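PDB 3EZF: ParA from Salmonella enterica subsp. enterica serovar Newport str. SL317, which serves as a partition protein of the ParA family, probably a P-loop ATPase that regulates transcription by binding DNA in an ADP-dependent way. Local coordinates for residues A[64-69]-A[96-101]; A[73-78]-A[84-89]; A[282-287]-A[327-332]. All blocks are in the same frame, centred on the assembly; numbering follows the deposited sequence.

Interaction 1: residues A[64-69]-A[96-101]; sequences IKEMEE and YAHRKI. Unlike the reference sequence in segment 64-69: Glu69 (reference Asp). With SO4 (sulfate ion), chain H.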
loop_
_atom_site.group_PDB
_atom_site.type_symbol
_atom_site.label_atom_id
_atom_site.label_comp_id
_atom_site.label_asym_id
_atom_site.label_seq_id
_atom_site.Cartn_x
_atom_site.Cartn_y
_atom_site.Cartn_z
ATOM N N ILE A 64 -19.311 9.697 -43.374
ATOM C CA ILE A 64 -18.063 9.343 -44.034
ATOM C C ILE A 64 -18.004 9.892 -45.452
ATOM O O ILE A 64 -17.022 10.524 -45.827
ATOM C CB ILE A 64 -17.848 7.815 -44.042
ATOM C CG1 ILE A 64 -17.509 7.354 -42.621
ATOM C CG2 ILE A 64 -16.742 7.440 -45.006
ATOM C CD1 ILE A 64 -17.119 5.920 -42.499
ATOM N N LYS A 65 -19.055 9.664 -46.233
ATOM C CA LYS A 65 -19.120 10.164 -47.609
ATOM C C LYS A 65 -18.859 11.671 -47.599
ATOM O O LYS A 65 -17.918 12.164 -48.217
ATOM C CB LYS A 65 -20.508 9.881 -48.208
ATOM C CG LYS A 65 -20.772 10.565 -49.551
ATOM C CD LYS A 65 -22.270 10.697 -49.870
ATOM C CE LYS A 65 -22.867 9.477 -50.568
ATOM N NZ LYS A 65 -23.369 8.423 -49.645
ATOM N N GLU A 66 -19.699 12.397 -46.879
ATOM C CA GLU A 66 -19.556 13.836 -46.797
ATOM C C GLU A 66 -18.154 14.259 -46.371
ATOM O O GLU A 66 -17.547 15.106 -47.018
ATOM C CB GLU A 66 -20.587 14.421 -45.822
ATOM C CG GLU A 66 -22.035 14.241 -46.251
ATOM C CD GLU A 66 -23.016 15.031 -45.391
ATOM O OE1 GLU A 66 -24.206 15.116 -45.786
ATOM O OE2 GLU A 66 -22.601 15.564 -44.325
ATOM N N MET A 67 -17.643 13.666 -45.293
ATOM C CA MET A 67 -16.320 14.001 -44.757
ATOM C C MET A 67 -15.154 13.748 -45.698
ATOM O O MET A 67 -14.181 14.502 -45.692
ATOM C CB MET A 67 -16.072 13.251 -43.445
ATOM C CG MET A 67 -16.681 13.914 -42.218
ATOM S SD MET A 67 -16.751 12.792 -40.805
ATOM C CE MET A 67 -15.187 13.094 -39.990
ATOM N N GLU A 68 -15.231 12.683 -46.490
ATOM C CA GLU A 68 -14.156 12.378 -47.429
ATOM C C GLU A 68 -14.295 13.279 -48.643
ATOM O O GLU A 68 -13.322 13.542 -49.346
ATOM C CB GLU A 68 -14.216 10.923 -47.880
ATOM C CG GLU A 68 -14.028 9.910 -46.791
ATOM C CD GLU A 68 -14.034 8.511 -47.350
ATOM O OE1 GLU A 68 -14.742 8.304 -48.358
ATOM O OE2 GLU A 68 -13.349 7.627 -46.784
ATOM N N GLU A 69 -15.522 13.738 -48.881
ATOM C CA GLU A 69 -15.804 14.606 -50.004
ATOM C C GLU A 69 -14.874 15.835 -49.930
ATOM O O GLU A 69 -14.555 16.454 -50.951
ATOM C CB GLU A 69 -17.318 14.952 -50.047
ATOM C CG GLU A 69 -17.929 14.657 -51.470
ATOM C CD GLU A 69 -19.318 13.910 -51.464
ATOM O OE1 GLU A 69 -20.362 14.460 -51.011
ATOM O OE2 GLU A 69 -19.371 12.741 -51.924
ATOM N N TYR A 96 -18.956 12.409 -34.922
ATOM C CA TYR A 96 -19.922 12.993 -33.987
ATOM C C TYR A 96 -19.787 14.506 -34.065
ATOM O O TYR A 96 -20.756 15.250 -33.842
ATOM C CB TYR A 96 -19.641 12.559 -32.545
ATOM C CG TYR A 96 -20.274 11.263 -32.110
ATOM C CD1 TYR A 96 -19.493 10.159 -31.790
ATOM C CD2 TYR A 96 -21.655 11.157 -31.964
ATOM C CE1 TYR A 96 -20.075 8.982 -31.340
ATOM C CE2 TYR A 96 -22.256 9.977 -31.511
ATOM C CZ TYR A 96 -21.460 8.894 -31.198
ATOM O OH TYR A 96 -22.032 7.713 -30.762
ATOM N N ALA A 97 -18.576 14.962 -34.374
ATOM C CA ALA A 97 -18.322 16.394 -34.462
ATOM C C ALA A 97 -18.899 16.921 -35.768
ATOM O O ALA A 97 -19.485 18.009 -35.817
ATOM C CB ALA A 97 -16.829 16.671 -34.385
ATOM N N HIS A 98 -18.740 16.144 -36.830
ATOM C CA HIS A 98 -19.271 16.544 -38.115
ATOM C C HIS A 98 -20.795 16.599 -37.998
ATOM O O HIS A 98 -21.437 17.487 -38.541
ATOM C CB HIS A 98 -18.853 15.537 -39.167
ATOM C CG HIS A 98 -19.388 15.837 -40.523
ATOM N ND1 HIS A 98 -19.802 14.847 -41.390
ATOM C CD2 HIS A 98 -19.606 17.010 -41.160
ATOM C CE1 HIS A 98 -20.259 15.401 -42.497
ATOM N NE2 HIS A 98 -20.153 16.710 -42.384
ATOM N N ARG A 99 -21.363 15.651 -37.264
ATOM C CA ARG A 99 -22.807 15.580 -37.048
ATOM C C ARG A 99 -23.249 16.670 -36.075
ATOM O O ARG A 99 -24.382 16.666 -35.577
ATOM C CB ARG A 99 -23.170 14.205 -36.482
ATOM C CG ARG A 99 -24.141 13.421 -37.336
ATOM C CD ARG A 99 -23.742 13.520 -38.802
ATOM N NE ARG A 99 -24.708 12.907 -39.708
ATOM C CZ ARG A 99 -26.024 13.071 -39.629
ATOM N NH1 ARG A 99 -26.557 13.829 -38.678
ATOM N NH2 ARG A 99 -26.814 12.475 -40.516
ATOM N N LYS A 100 -22.335 17.594 -35.806
ATOM C CA LYS A 100 -22.572 18.701 -34.889
ATOM C C LYS A 100 -23.215 18.322 -33.556
ATOM O O LYS A 100 -24.111 19.019 -33.080
ATOM C CB LYS A 100 -23.395 19.797 -35.573
ATOM C CG LYS A 100 -22.543 20.725 -36.430
ATOM C CD LYS A 100 -23.296 21.962 -36.880
ATOM C CE LYS A 100 -24.275 21.673 -38.011
ATOM N NZ LYS A 100 -24.966 22.938 -38.444
ATOM N N ILE A 101 -22.750 17.225 -32.957
ATOM C CA ILE A 101 -23.268 16.777 -31.663
ATOM C C ILE A 101 -22.343 17.336 -30.588
ATOM O O ILE A 101 -21.170 16.961 -30.500
ATOM C CB ILE A 101 -23.291 15.246 -31.565
ATOM C CG1 ILE A 101 -24.234 14.679 -32.622
ATOM C CG2 ILE A 101 -23.735 14.820 -30.182
ATOM C CD1 ILE A 101 -24.099 13.192 -32.812
HETATM S S SO4 H . -30.560 14.008 -40.294
HETATM O O1 SO4 H . -30.029 14.164 -41.664
HETATM O O2 SO4 H . -31.082 15.305 -39.816
HETATM O O3 SO4 H . -29.475 13.552 -39.403
HETATM O O4 SO4 H . -31.651 13.015 -40.285
#

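Interaction 2: residues A[73-78]-A[84-89]; sequences QFNKKQ and QYALTI. Unlike the reference sequence in segment 73-78: Gln73 (reference Glu).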
loop_
_atom_site.group_PDB
_atom_site.type_symbol
_atom_site.label_atom_id
_atom_site.label_comp_id
_atom_site.label_asym_id
_atom_site.label_seq_id
_atom_site.Cartn_x
_atom_site.Cartn_y
_atom_site.Cartn_z
ATOM N N GLN A 73 -9.157 11.355 -43.755
ATOM C CA GLN A 73 -8.903 9.954 -44.105
ATOM C C GLN A 73 -9.246 9.021 -42.978
ATOM O O GLN A 73 -8.624 9.083 -41.915
ATOM C CB GLN A 73 -7.426 9.740 -44.353
ATOM C CG GLN A 73 -7.058 8.737 -45.392
ATOM C CD GLN A 73 -6.091 9.380 -46.301
ATOM O OE1 GLN A 73 -6.423 10.389 -46.921
ATOM N NE2 GLN A 73 -4.870 8.856 -46.366
ATOM N N PHE A 74 -10.166 8.106 -43.216
ATOM C CA PHE A 74 -10.493 7.170 -42.162
ATOM C C PHE A 74 -9.496 6.011 -42.228
ATOM O O PHE A 74 -8.911 5.726 -43.277
ATOM C CB PHE A 74 -11.932 6.662 -42.326
ATOM C CG PHE A 74 -12.973 7.737 -42.188
ATOM C CD1 PHE A 74 -13.476 8.083 -40.942
ATOM C CD2 PHE A 74 -13.426 8.427 -43.308
ATOM C CE1 PHE A 74 -14.408 9.103 -40.818
ATOM C CE2 PHE A 74 -14.355 9.447 -43.196
ATOM C CZ PHE A 74 -14.849 9.788 -41.952
ATOM N N ASN A 75 -9.305 5.362 -41.088
ATOM C CA ASN A 75 -8.400 4.233 -40.952
ATOM C C ASN A 75 -9.018 3.004 -41.640
ATOM O O ASN A 75 -10.234 2.806 -41.585
ATOM C CB ASN A 75 -8.183 3.984 -39.453
ATOM C CG ASN A 75 -7.051 3.050 -39.171
ATOM O OD1 ASN A 75 -5.928 3.285 -39.590
ATOM N ND2 ASN A 75 -7.336 1.981 -38.445
ATOM N N LYS A 76 -8.192 2.192 -42.302
ATOM C CA LYS A 76 -8.687 0.991 -42.983
ATOM C C LYS A 76 -7.756 -0.204 -42.808
ATOM O O LYS A 76 -6.537 -0.071 -42.890
ATOM C CB LYS A 76 -8.890 1.250 -44.484
ATOM C CG LYS A 76 -9.938 2.296 -44.808
ATOM C CD LYS A 76 -9.310 3.660 -44.981
ATOM C CE LYS A 76 -8.350 3.674 -46.179
ATOM N NZ LYS A 76 -7.667 4.996 -46.407
ATOM N N LYS A 77 -8.346 -1.373 -42.573
ATOM C CA LYS A 77 -7.597 -2.614 -42.389
ATOM C C LYS A 77 -7.318 -3.336 -43.693
ATOM O O LYS A 77 -8.007 -3.162 -44.696
ATOM C CB LYS A 77 -8.362 -3.598 -41.516
ATOM C CG LYS A 77 -8.338 -3.361 -40.036
ATOM C CD LYS A 77 -9.159 -4.462 -39.379
ATOM C CE LYS A 77 -9.124 -4.383 -37.863
ATOM N NZ LYS A 77 -7.765 -4.624 -37.309
ATOM N N GLN A 78 -6.302 -4.176 -43.647
ATOM C CA GLN A 78 -5.905 -4.977 -44.781
ATOM C C GLN A 78 -6.237 -6.367 -44.253
ATOM O O GLN A 78 -5.404 -7.040 -43.644
ATOM C CB GLN A 78 -4.400 -4.842 -44.998
ATOM C CG GLN A 78 -3.883 -5.357 -46.321
ATOM C CD GLN A 78 -3.724 -4.254 -47.343
ATOM O OE1 GLN A 78 -3.037 -4.422 -48.351
ATOM N NE2 GLN A 78 -4.362 -3.115 -47.092
ATOM N N GLN A 84 -10.795 -2.399 -45.917
ATOM C CA GLN A 84 -11.875 -2.487 -44.906
ATOM C C GLN A 84 -12.461 -1.121 -44.527
ATOM O O GLN A 84 -13.000 -0.408 -45.376
ATOM C CB GLN A 84 -11.310 -3.131 -43.651
ATOM C CG GLN A 84 -11.475 -4.611 -43.592
ATOM C CD GLN A 84 -12.918 -4.990 -43.441
ATOM O OE1 GLN A 84 -13.720 -4.177 -43.000
ATOM N NE2 GLN A 84 -13.262 -6.227 -43.789
ATOM N N TYR A 85 -12.334 -0.770 -43.248
ATOM C CA TYR A 85 -12.828 0.488 -42.687
ATOM C C TYR A 85 -12.846 0.254 -41.198
ATOM O O TYR A 85 -13.792 -0.318 -40.668
ATOM C CB TYR A 85 -14.251 0.802 -43.151
ATOM C CG TYR A 85 -14.363 2.058 -43.993
ATOM C CD1 TYR A 85 -15.126 2.070 -45.162
ATOM C CD2 TYR A 85 -13.681 3.222 -43.643
ATOM C CE1 TYR A 85 -15.196 3.196 -45.964
ATOM C CE2 TYR A 85 -13.747 4.356 -44.435
ATOM C CZ TYR A 85 -14.504 4.335 -45.603
ATOM O OH TYR A 85 -14.548 5.428 -46.445
ATOM N N ALA A 86 -11.777 0.668 -40.531
ATOM C CA ALA A 86 -11.660 0.495 -39.098
ATOM C C ALA A 86 -11.410 1.853 -38.513
ATOM O O ALA A 86 -10.264 2.241 -38.340
ATOM C CB ALA A 86 -10.507 -0.425 -38.784
ATOM N N LEU A 87 -12.485 2.575 -38.211
ATOM C CA LEU A 87 -12.379 3.923 -37.665
ATOM C C LEU A 87 -11.840 3.864 -36.249
ATOM O O LEU A 87 -12.146 2.935 -35.502
ATOM C CB LEU A 87 -13.750 4.622 -37.651
ATOM C CG LEU A 87 -14.814 4.382 -38.722
ATOM C CD1 LEU A 87 -15.881 5.446 -38.545
ATOM C CD2 LEU A 87 -14.227 4.453 -40.122
ATOM N N THR A 88 -11.041 4.866 -35.891
ATOM C CA THR A 88 -10.450 4.959 -34.558
ATOM C C THR A 88 -11.311 5.809 -33.639
ATOM O O THR A 88 -12.231 6.485 -34.083
ATOM C CB THR A 88 -9.102 5.642 -34.602
ATOM O OG1 THR A 88 -9.282 6.999 -35.045
ATOM C CG2 THR A 88 -8.171 4.900 -35.539
ATOM N N ILE A 89 -10.984 5.787 -32.353
ATOM C CA ILE A 89 -11.712 6.568 -31.369
ATOM C C ILE A 89 -11.823 8.011 -31.854
ATOM O O ILE A 89 -12.815 8.683 -31.572
ATOM C CB ILE A 89 -10.993 6.576 -29.983
ATOM C CG1 ILE A 89 -10.916 5.157 -29.402
ATOM C CG2 ILE A 89 -11.726 7.511 -29.021
ATOM C CD1 ILE A 89 -12.248 4.575 -29.056
#

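Interaction 3: residues A[282-287]-A[327-332]; sequences VDFHST and ETSHSL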
loop_
_atom_site.group_PDB
_atom_site.type_symbol
_atom_site.label_atom_id
_atom_site.label_comp_id
_atom_site.label_asym_id
_atom_site.label_seq_id
_atom_site.Cartn_x
_atom_site.Cartn_y
_atom_site.Cartn_z
ATOM N N VAL A 282 -13.489 -7.085 6.401
ATOM C CA VAL A 282 -12.568 -6.285 7.209
ATOM C C VAL A 282 -12.328 -4.906 6.607
ATOM O O VAL A 282 -12.247 -3.908 7.326
ATOM C CB VAL A 282 -11.206 -6.999 7.386
ATOM C CG1 VAL A 282 -10.193 -6.045 7.994
ATOM C CG2 VAL A 282 -11.373 -8.214 8.291
ATOM N N ASP A 283 -12.211 -4.862 5.285
ATOM C CA ASP A 283 -11.987 -3.612 4.574
ATOM C C ASP A 283 -13.207 -2.708 4.720
ATOM O O ASP A 283 -13.109 -1.486 4.630
ATOM C CB ASP A 283 -11.705 -3.899 3.096
ATOM C CG ASP A 283 -10.370 -4.606 2.879
ATOM O OD1 ASP A 283 -10.071 -5.565 3.628
ATOM O OD2 ASP A 283 -9.628 -4.206 1.955
ATOM N N PHE A 284 -14.359 -3.327 4.946
ATOM C CA PHE A 284 -15.611 -2.598 5.136
ATOM C C PHE A 284 -15.507 -1.801 6.444
ATOM O O PHE A 284 -16.002 -0.675 6.568
ATOM C CB PHE A 284 -16.781 -3.589 5.214
ATOM C CG PHE A 284 -18.086 -2.963 5.612
ATOM C CD1 PHE A 284 -18.692 -2.003 4.801
ATOM C CD2 PHE A 284 -18.701 -3.321 6.810
ATOM C CE1 PHE A 284 -19.890 -1.406 5.177
ATOM C CE2 PHE A 284 -19.903 -2.731 7.202
ATOM C CZ PHE A 284 -20.500 -1.768 6.384
ATOM N N HIS A 285 -14.854 -2.396 7.425
ATOM C CA HIS A 285 -14.703 -1.720 8.687
ATOM C C HIS A 285 -13.816 -0.485 8.508
ATOM O O HIS A 285 -14.173 0.605 8.952
ATOM C CB HIS A 285 -14.100 -2.678 9.713
ATOM C CG HIS A 285 -14.130 -2.157 11.109
ATOM N ND1 HIS A 285 -13.403 -1.053 11.508
ATOM C CD2 HIS A 285 -14.812 -2.566 12.205
ATOM C CE1 HIS A 285 -13.636 -0.808 12.785
ATOM N NE2 HIS A 285 -14.491 -1.716 13.229
ATOM N N SER A 286 -12.676 -0.659 7.840
ATOM C CA SER A 286 -11.718 0.428 7.611
ATOM C C SER A 286 -12.286 1.634 6.896
ATOM O O SER A 286 -12.126 2.770 7.346
ATOM C CB SER A 286 -10.524 -0.072 6.808
ATOM O OG SER A 286 -9.731 -0.940 7.586
ATOM N N THR A 287 -12.932 1.387 5.765
ATOM C CA THR A 287 -13.503 2.473 4.990
ATOM C C THR A 287 -14.456 3.318 5.834
ATOM O O THR A 287 -14.495 4.545 5.695
ATOM C CB THR A 287 -14.214 1.926 3.742
ATOM O OG1 THR A 287 -13.296 1.099 3.012
ATOM C CG2 THR A 287 -14.665 3.067 2.836
ATOM N N GLU A 327 -21.990 -9.434 0.635
ATOM C CA GLU A 327 -23.290 -8.951 0.166
ATOM C C GLU A 327 -23.996 -8.317 1.375
ATOM O O GLU A 327 -24.974 -7.578 1.232
ATOM C CB GLU A 327 -24.113 -10.125 -0.388
ATOM C CG GLU A 327 -25.583 -9.827 -0.677
ATOM C CD GLU A 327 -26.327 -11.025 -1.278
ATOM O OE1 GLU A 327 -27.583 -11.025 -1.273
ATOM O OE2 GLU A 327 -25.657 -11.966 -1.766
ATOM N N THR A 328 -23.466 -8.610 2.563
ATOM C CA THR A 328 -23.990 -8.104 3.835
ATOM C C THR A 328 -23.431 -6.723 4.141
ATOM O O THR A 328 -24.130 -5.864 4.686
ATOM C CB THR A 328 -23.621 -9.047 5.017
ATOM O OG1 THR A 328 -24.341 -10.281 4.890
ATOM C CG2 THR A 328 -23.952 -8.393 6.360
ATOM N N SER A 329 -22.161 -6.521 3.810
ATOM C CA SER A 329 -21.531 -5.233 4.043
ATOM C C SER A 329 -22.015 -4.307 2.936
ATOM O O SER A 329 -21.827 -3.092 2.990
ATOM C CB SER A 329 -19.995 -5.358 4.033
ATOM O OG SER A 329 -19.486 -5.735 2.767
ATOM N N HIS A 330 -22.653 -4.903 1.933
ATOM C CA HIS A 330 -23.200 -4.152 0.810
ATOM C C HIS A 330 -24.500 -3.483 1.254
ATOM O O HIS A 330 -24.760 -2.321 0.931
ATOM C CB HIS A 330 -23.499 -5.085 -0.362
ATOM C CG HIS A 330 -24.125 -4.399 -1.533
ATOM N ND1 HIS A 330 -24.925 -5.051 -2.442
ATOM C CD2 HIS A 330 -24.047 -3.111 -1.958
ATOM C CE1 HIS A 330 -25.315 -4.201 -3.378
ATOM N NE2 HIS A 330 -24.794 -3.020 -3.104
ATOM N N SER A 331 -25.312 -4.242 1.989
ATOM C CA SER A 331 -26.588 -3.763 2.504
ATOM C C SER A 331 -26.314 -2.664 3.518
ATOM O O SER A 331 -27.097 -1.736 3.662
ATOM C CB SER A 331 -27.354 -4.916 3.164
ATOM O OG SER A 331 -28.579 -4.474 3.721
ATOM N N LEU A 332 -25.186 -2.781 4.212
ATOM C CA LEU A 332 -24.775 -1.795 5.208
ATOM C C LEU A 332 -24.194 -0.556 4.520
ATOM O O LEU A 332 -24.082 0.509 5.126
ATOM C CB LEU A 332 -23.731 -2.404 6.149
ATOM C CG LEU A 332 -24.173 -3.659 6.900
ATOM C CD1 LEU A 332 -23.034 -4.182 7.750
ATOM C CD2 LEU A 332 -25.379 -3.326 7.759
#

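Interaction 1: residues A[64-69]-A[96-101]
His98 carries this contact almost alone, reaching across from helix 89-98 to helix 57-69, where Met67 and Glu66 receive it. Its CG lies anti to the backbone N (chi1 178°), which swings the imidazole out from the helix toward its neighbour. Met67 slides past the ring in the opposite direction: His98 ND1 comes within 3.4 Å of Met67 CG, and the sulfur SD sits 4.5 Å from the ring centroid, obliquely, in a loose sulfur-aromatic contact. Glu66 meets the other end of the imidazole. Its chain runs extended beyond CG, and Glu66 OE2 lies 3.0 Å from His98 CE1, with the carboxylate plane turned 68° from the ring. Glu66 OE2 is also 3.3 Å from His98 NE2, but the angle is poor and no hydrogen bond forms. The other carboxylate oxygen, OE1, bonds Gln62 one turn back on its own helix. Both helices belong to the winged helix-turn-helix domain, and the buried Met67 also touches Asp94 and Ile95 of helix 89-98. Arg99 comes next, the first residue to leave helical geometry. Its side chain runs over Ile59 and Gln62 and ends on a sulfate ion: Arg99 NH1 and NH2 give hydrogen bonds of 3.0 and 3.1 Å to the single sulfate oxygen O3, which lies at the edge of the guanidinium, in its plane. Arg58 binds the same ion, so two arginines gather round one anion. The sulfate probably came from the crystallisation liquor. At Lys100 phi turns positive in a Schellman motif, and Ile101 N returns to Tyr96 O at 2.9 Å.

Interaction 2: residues A[73-78]-A[84-89]
Ala86 N donates to Asn75 O at 2.8 Å, the shortest polar bond between the two segments, and it comes in above the carbonyl plane rather than on a lone pair. The chain here folds back on itself as an irregular hairpin, consistent with the wing of a winged helix-turn-helix domain; residues 87-88 continue as a short strand antiparallel to strand 43-44. The Asn75 side chain doubles the link. With CG anti to the backbone N (chi1 -168°), its amide turns back to Ala86, and Asn75 ND2 gives a bond of 2.9 Å to Ala86 O that lies in the carbonyl plane and nearly in the plane of the amide itself. Residue 75 thus uses a main-chain acceptor and a side-chain donor on the same alanine. Closer to the turn, the bond from Gln84 N to Lys77 O is weak. On the inward side Phe74 puts its CB at the edge of the Tyr85 ring, 3.6 Å from CE2, while its CD1 meets Leu87 CD2 at 3.8 Å. Helix 57-69 backs this cluster through Ile64, and Glu68 takes a hydrogen bond with the Tyr85 hydroxyl. Lys76 lies beside Tyr85, pointing the same way, its CG 4.0 Å from Tyr85 CD2. Over the outer side, Lys77 CG rests 3.9 Å from Ala86 CB.

Interaction 3: residues A[282-287]-A[327-332]
Phe284 makes every contact from its side, laying its ring against Ser329 and Leu332 of helix 324-337. Its CG is anti to the backbone N (chi1 171°), which carries the ring off helix 281-291 and into the neighbouring helix near the closest approach of the two backbones. Ser329 sits over one face: its CB is 3.6 Å from the ring centroid and 19° off the ring normal, offset toward the CG end, in a CH-pi contact. Farther out, Phe284 CE1 lies 3.4 Å from Ser329 O. The tip of the ring goes to Leu332, one turn on, where Phe284 CZ meets CB at 3.3 Å and Phe284 CE2 meets CD1 at 3.5 Å, the two side chains crossing at about a right angle. The serine hydroxyl takes no part in this, being hydrogen-bonded to Pro279 O in the loop just ahead of helix 281-291; that bond adds a polar stitch beside the ring. These helices flank the end of the parallel sheet of the P-loop ATPase fold, each following one of the neighbouring strands 272-277 and 312-317. The second subunit closes over the same place: its Met24 packs on Phe284, its Leu20 on Leu332, and its Leu21 on the next residue along, His285. Past that, Thr287 faces back to the sheet and touches Thr275 and Thr277. Its OG1 donates to Asp283 O at 3.1 Å, while Thr287 N reaches that oxygen from the opposite face of its plane, so the hydroxyl finds its partner within its own helix. With no hydrogen bond joining the two segments directly, they meet through van der Waals and CH-pi packing of one aromatic ring, and apolar residues of the second subunit extend that same greasy surface.

Overall arrangement
Interactions 1 and 2 belong to one small domain: the hairpin of 73-78 with 84-89 is nested in the chain between helices 57-69 and 89-98, and Phe74 and Tyr85 reach back to Ile64 and Glu68 on the first helix. Both are partly buried. The hairpin is held by backbone and amide bonds, whereas segments 64-69 and 96-101 share no hydrogen bond and meet through a histidine set between a methionine and a glutamate. Interaction 3 lies on the opposite side of the chain's centre from interaction 1, about 49 Å between centres, in the ATPase part. It is buried, apolar and, unlike the other two, touched by the second subunit.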